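Long-range contact in ribonuclease P protein component 3 (Thermococcus kodakarensis KOD1, PDB 3WYZ), which is probably a protein subunit of ribonuclease P, the RNA-protein enzyme that cleaves precursor tRNAs to produce their mature 5' ends: residues Phe8-Asp20 against Arg206-Trp218. Sequence-based numbering, arbitrary orientation.
Sequences FSRDYFVEMDVRD and RASLNFYPRTIVW
The guanidinium of R214 lies over one face of the F8 ring in a cation-pi stack, its CZ 3.9 Å from the ring centroid and the two planes 26° apart. A nearly straight bond from R214 NH1 to N210 OD1 (3.0 Å) fixes how the group is turned, while F211 packs on its opposite face. Replacing R214 by an alanine is likely to leave the F8 face without its cationic partner and the N210 amide freer to turn. F8 is poorly ordered, consistent with a mobile end. N210 also reaches across with ND2 to S9 O, a weak bond.

Charges gather round R206, whose NH1 makes a salt bridge to D11 OD1 (3.3 Å) and a weak hydrogen bond to R10 O. The guanidinium of R10, itself poorly ordered, sits over one face of that of R206 despite the like charge. Between backbones, V14 N donates to L209 O (2.8 Å), tying the start of strand 14-18 to the chain at L209.

The remaining contacts are apolar. V14 CB meets P213 CB at 3.6 Å, and the F13 ring turns its edge to L209 CB. Bent at chi2 and chi3, M16 brings SD to V217 CG1 (3.5 Å) and CE to I216 CD1.

Strand 14-18 is an outermost strand of the parallel, TIM barrel-like sheet, beside strand 33-41. The axis of helix 211-217 crosses that of strand 14-18 at 61°, M16 also touches F174 of strand 173-176, and L209 packs against L191 and M192 of helix 188-198.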
loop_
_atom_site.group_PDB
_atom_site.type_symbol
_atom_site.label_atom_id
_atom_site.label_comp_id
_atom_site.label_asym_id
_atom_site.label_seq_id
_atom_site.Cartn_x
_atom_site.Cartn_y
_atom_site.Cartn_z
ATOM N N PHE A 8 14.502 19.763 2.267
ATOM C CA PHE A 8 14.624 18.613 1.325
ATOM C C PHE A 8 13.963 18.928 -0.008
ATOM O O PHE A 8 13.143 19.839 -0.102
ATOM C CB PHE A 8 13.984 17.358 1.915
ATOM C CG PHE A 8 14.233 16.123 1.103
ATOM C CD1 PHE A 8 15.423 15.419 1.234
ATOM C CD2 PHE A 8 13.298 15.683 0.178
ATOM C CE1 PHE A 8 15.666 14.284 0.475
ATOM C CE2 PHE A 8 13.533 14.547 -0.583
ATOM C CZ PHE A 8 14.718 13.845 -0.433
ATOM N N SER A 9 14.328 18.167 -1.034
ATOM C CA SER A 9 13.713 18.301 -2.349
ATOM C C SER A 9 12.187 18.423 -2.240
ATOM O O SER A 9 11.543 17.736 -1.438
ATOM C CB SER A 9 14.092 17.115 -3.251
ATOM O OG SER A 9 14.221 17.512 -4.609
ATOM N N ARG A 10 11.632 19.319 -3.047
ATOM C CA ARG A 10 10.194 19.551 -3.088
ATOM C C ARG A 10 9.528 18.621 -4.106
ATOM O O ARG A 10 8.417 18.147 -3.892
ATOM C CB ARG A 10 9.911 21.016 -3.435
ATOM C CG ARG A 10 8.979 21.704 -2.452
ATOM C CD ARG A 10 8.863 23.197 -2.730
ATOM N NE ARG A 10 7.830 23.489 -3.720
ATOM C CZ ARG A 10 6.523 23.368 -3.501
ATOM N NH1 ARG A 10 5.659 23.658 -4.470
ATOM N NH2 ARG A 10 6.068 22.952 -2.320
ATOM N N ASP A 11 10.209 18.353 -5.213
ATOM C CA ASP A 11 9.638 17.516 -6.262
ATOM C C ASP A 11 10.241 16.120 -6.273
ATOM O O ASP A 11 10.738 15.663 -7.293
ATOM C CB ASP A 11 9.812 18.188 -7.627
ATOM C CG ASP A 11 8.939 19.415 -7.785
ATOM O OD1 ASP A 11 8.067 19.643 -6.917
ATOM O OD2 ASP A 11 9.123 20.149 -8.781
ATOM N N TYR A 12 10.179 15.442 -5.134
ATOM C CA TYR A 12 10.690 14.084 -5.015
ATOM C C TYR A 12 9.508 13.128 -4.839
ATOM O O TYR A 12 8.671 13.340 -3.965
ATOM C CB TYR A 12 11.649 13.990 -3.829
ATOM C CG TYR A 12 12.422 12.694 -3.780
ATOM C CD1 TYR A 12 11.907 11.577 -3.113
ATOM C CD2 TYR A 12 13.662 12.574 -4.404
ATOM C CE1 TYR A 12 12.608 10.379 -3.072
ATOM C CE2 TYR A 12 14.367 11.380 -4.368
ATOM C CZ TYR A 12 13.834 10.289 -3.702
ATOM O OH TYR A 12 14.525 9.104 -3.667
ATOM N N PHE A 13 9.441 12.081 -5.657
ATOM C CA PHE A 13 8.273 11.192 -5.680
ATOM C C PHE A 13 8.656 9.716 -5.625
ATOM O O PHE A 13 9.589 9.294 -6.294
ATOM C CB PHE A 13 7.441 11.462 -6.938
ATOM C CG PHE A 13 7.016 12.899 -7.082
ATOM C CD1 PHE A 13 6.109 13.462 -6.188
ATOM C CD2 PHE A 13 7.528 13.694 -8.100
ATOM C CE1 PHE A 13 5.718 14.783 -6.310
ATOM C CE2 PHE A 13 7.137 15.016 -8.231
ATOM C CZ PHE A 13 6.235 15.562 -7.333
ATOM N N VAL A 14 7.914 8.938 -4.835
ATOM C CA VAL A 14 8.176 7.504 -4.653
ATOM C C VAL A 14 6.920 6.685 -4.962
ATOM O O VAL A 14 5.841 6.994 -4.474
ATOM C CB VAL A 14 8.624 7.195 -3.218
ATOM C CG1 VAL A 14 8.794 5.690 -3.012
ATOM C CG2 VAL A 14 9.917 7.939 -2.892
ATOM N N GLU A 15 7.068 5.647 -5.778
ATOM C CA GLU A 15 5.964 4.729 -6.069
ATOM C C GLU A 15 6.146 3.477 -5.218
ATOM O O GLU A 15 7.080 2.716 -5.429
ATOM C CB GLU A 15 5.934 4.398 -7.564
ATOM C CG GLU A 15 4.945 3.322 -7.997
ATOM C CD GLU A 15 3.556 3.473 -7.399
ATOM O OE1 GLU A 15 3.349 2.994 -6.273
ATOM O OE2 GLU A 15 2.663 4.040 -8.069
ATOM N N MET A 16 5.245 3.290 -4.254
ATOM C CA MET A 16 5.378 2.262 -3.224
ATOM C C MET A 16 4.890 0.878 -3.627
ATOM O O MET A 16 5.217 -0.095 -2.961
ATOM C CB MET A 16 4.622 2.680 -1.962
ATOM C CG MET A 16 5.226 3.856 -1.223
ATOM S SD MET A 16 6.872 3.496 -0.607
ATOM C CE MET A 16 6.499 2.480 0.827
ATOM N N ASP A 17 4.119 0.779 -4.703
ATOM C CA ASP A 17 3.478 -0.483 -5.045
ATOM C C ASP A 17 3.194 -0.600 -6.545
ATOM O O ASP A 17 2.224 -0.048 -7.048
ATOM C CB ASP A 17 2.189 -0.604 -4.219
ATOM C CG ASP A 17 1.503 -1.945 -4.360
ATOM O OD1 ASP A 17 2.134 -2.900 -4.853
ATOM O OD2 ASP A 17 0.319 -2.028 -3.949
ATOM N N VAL A 18 4.083 -1.296 -7.250
ATOM C CA VAL A 18 3.850 -1.729 -8.628
ATOM C C VAL A 18 4.168 -3.219 -8.712
ATOM O O VAL A 18 5.122 -3.692 -8.098
ATOM C CB VAL A 18 4.690 -0.935 -9.654
ATOM C CG1 VAL A 18 4.222 0.505 -9.723
ATOM C CG2 VAL A 18 6.163 -0.969 -9.319
ATOM N N ARG A 19 3.369 -3.956 -9.476
ATOM C CA ARG A 19 3.397 -5.420 -9.430
ATOM C C ARG A 19 3.726 -6.097 -10.763
ATOM O O ARG A 19 3.631 -7.318 -10.868
ATOM C CB ARG A 19 2.050 -5.922 -8.910
ATOM C CG ARG A 19 1.734 -5.445 -7.504
ATOM C CD ARG A 19 0.244 -5.437 -7.215
ATOM N NE ARG A 19 -0.046 -4.811 -5.929
ATOM C CZ ARG A 19 -1.250 -4.773 -5.364
ATOM N NH1 ARG A 19 -2.297 -5.335 -5.961
ATOM N NH2 ARG A 19 -1.405 -4.175 -4.188
ATOM N N ASP A 20 4.138 -5.309 -11.756
ATOM C CA ASP A 20 4.400 -5.803 -13.113
ATOM C C ASP A 20 5.749 -5.277 -13.629
ATOM O O ASP A 20 6.130 -4.137 -13.338
ATOM C CB ASP A 20 3.259 -5.357 -14.038
ATOM C CG ASP A 20 3.365 -5.938 -15.437
ATOM O OD1 ASP A 20 3.236 -7.171 -15.586
ATOM O OD2 ASP A 20 3.553 -5.162 -16.395
ATOM N N ARG A 206 1.265 15.782 -1.666
ATOM C CA ARG A 206 2.700 15.746 -1.949
ATOM C C ARG A 206 3.453 14.887 -0.935
ATOM O O ARG A 206 4.333 14.115 -1.310
ATOM C CB ARG A 206 3.265 17.171 -1.951
ATOM C CG ARG A 206 4.717 17.296 -2.384
ATOM C CD ARG A 206 5.227 18.723 -2.220
ATOM N NE ARG A 206 4.438 19.674 -3.000
ATOM C CZ ARG A 206 4.529 19.845 -4.320
ATOM N NH1 ARG A 206 5.389 19.130 -5.050
ATOM N NH2 ARG A 206 3.751 20.741 -4.923
ATOM N N ALA A 207 3.115 15.031 0.345
ATOM C CA ALA A 207 3.770 14.256 1.407
ATOM C C ALA A 207 3.497 12.760 1.297
ATOM O O ALA A 207 4.345 11.949 1.675
ATOM C CB ALA A 207 3.355 14.760 2.779
ATOM N N SER A 208 2.328 12.397 0.768
ATOM C CA SER A 208 1.976 10.994 0.544
ATOM C C SER A 208 2.825 10.298 -0.534
ATOM O O SER A 208 2.883 9.066 -0.577
ATOM C CB SER A 208 0.491 10.874 0.194
ATOM O OG SER A 208 -0.312 11.333 1.269
ATOM N N LEU A 209 3.459 11.069 -1.412
ATOM C CA LEU A 209 4.394 10.523 -2.401
ATOM C C LEU A 209 5.860 10.821 -2.074
ATOM O O LEU A 209 6.761 10.236 -2.671
ATOM C CB LEU A 209 4.074 11.075 -3.787
ATOM C CG LEU A 209 2.746 10.656 -4.419
ATOM C CD1 LEU A 209 2.597 11.331 -5.775
ATOM C CD2 LEU A 209 2.642 9.138 -4.553
ATOM N N ASN A 210 6.099 11.715 -1.120
ATOM C CA ASN A 210 7.449 12.190 -0.828
ATOM C C ASN A 210 7.871 11.781 0.580
ATOM O O ASN A 210 8.632 10.819 0.759
ATOM C CB ASN A 210 7.501 13.714 -1.027
ATOM C CG ASN A 210 8.897 14.296 -0.871
ATOM O OD1 ASN A 210 9.788 13.692 -0.271
ATOM N ND2 ASN A 210 9.091 15.490 -1.418
ATOM N N PHE A 211 7.340 12.477 1.579
ATOM C CA PHE A 211 7.814 12.342 2.955
ATOM C C PHE A 211 7.514 10.985 3.586
ATOM O O PHE A 211 8.384 10.391 4.217
ATOM C CB PHE A 211 7.229 13.464 3.814
ATOM C CG PHE A 211 7.560 13.341 5.264
ATOM C CD1 PHE A 211 8.836 13.641 5.723
ATOM C CD2 PHE A 211 6.601 12.918 6.175
ATOM C CE1 PHE A 211 9.152 13.524 7.068
ATOM C CE2 PHE A 211 6.910 12.800 7.518
ATOM C CZ PHE A 211 8.188 13.100 7.965
ATOM N N TYR A 212 6.287 10.501 3.434
ATOM C CA TYR A 212 5.879 9.257 4.091
ATOM C C TYR A 212 6.507 7.997 3.502
ATOM O O TYR A 212 6.858 7.093 4.254
ATOM C CB TYR A 212 4.356 9.135 4.136
ATOM C CG TYR A 212 3.729 10.076 5.137
ATOM C CD1 TYR A 212 3.863 9.856 6.504
ATOM C CD2 TYR A 212 3.032 11.202 4.720
ATOM C CE1 TYR A 212 3.301 10.720 7.423
ATOM C CE2 TYR A 212 2.476 12.077 5.633
ATOM C CZ TYR A 212 2.609 11.833 6.981
ATOM O OH TYR A 212 2.048 12.703 7.888
ATOM N N PRO A 213 6.637 7.917 2.166
ATOM C CA PRO A 213 7.411 6.821 1.587
ATOM C C PRO A 213 8.878 6.803 2.051
ATOM O O PRO A 213 9.436 5.726 2.280
ATOM C CB PRO A 213 7.314 7.094 0.088
ATOM C CG PRO A 213 5.991 7.752 -0.073
ATOM C CD PRO A 213 5.867 8.637 1.135
ATOM N N ARG A 214 9.485 7.982 2.197
ATOM C CA ARG A 214 10.858 8.105 2.714
ATOM C C ARG A 214 11.028 7.526 4.124
ATOM O O ARG A 214 12.104 7.053 4.483
ATOM C CB ARG A 214 11.302 9.569 2.718
ATOM C CG ARG A 214 11.717 10.118 1.357
ATOM C CD ARG A 214 11.677 11.648 1.333
ATOM N NE ARG A 214 12.263 12.244 2.536
ATOM C CZ ARG A 214 12.026 13.481 2.979
ATOM N NH1 ARG A 214 11.212 14.307 2.325
ATOM N NH2 ARG A 214 12.617 13.900 4.091
ATOM N N THR A 215 9.965 7.574 4.919
ATOM C CA THR A 215 9.955 7.008 6.271
ATOM C C THR A 215 10.002 5.473 6.288
ATOM O O THR A 215 10.299 4.874 7.322
ATOM C CB THR A 215 8.703 7.512 7.031
ATOM O OG1 THR A 215 8.745 8.944 7.090
ATOM C CG2 THR A 215 8.616 6.959 8.447
ATOM N N ILE A 216 9.701 4.848 5.149
ATOM C CA ILE A 216 9.590 3.386 5.041
ATOM C C ILE A 216 10.703 2.757 4.194
ATOM O O ILE A 216 11.266 1.725 4.576
ATOM C CB ILE A 216 8.230 2.997 4.410
ATOM C CG1 ILE A 216 7.077 3.610 5.212
ATOM C CG2 ILE A 216 8.082 1.481 4.325
ATOM C CD1 ILE A 216 5.769 3.672 4.454
ATOM N N VAL A 217 10.999 3.370 3.044
ATOM C CA VAL A 217 11.867 2.757 2.032
ATOM C C VAL A 217 13.355 2.726 2.370
ATOM O O VAL A 217 14.123 2.090 1.653
ATOM C CB VAL A 217 11.734 3.432 0.644
ATOM C CG1 VAL A 217 10.314 3.293 0.106
ATOM C CG2 VAL A 217 12.206 4.884 0.684
ATOM N N TRP A 218 13.775 3.424 3.423
ATOM C CA TRP A 218 15.171 3.345 3.882
ATOM C C TRP A 218 15.594 1.891 4.147
ATOM O O TRP A 218 16.759 1.544 3.993
ATOM C CB TRP A 218 15.388 4.207 5.130
ATOM C CG TRP A 218 14.618 3.739 6.332
ATOM C CD1 TRP A 218 13.353 4.106 6.692
ATOM C CD2 TRP A 218 15.061 2.802 7.318
ATOM N NE1 TRP A 218 12.984 3.462 7.846
ATOM C CE2 TRP A 218 14.013 2.654 8.251
ATOM C CE3 TRP A 218 16.243 2.073 7.504
ATOM C CZ2 TRP A 218 14.111 1.808 9.356
ATOM C CZ3 TRP A 218 16.340 1.231 8.604
ATOM C CH2 TRP A 218 15.278 1.107 9.515
#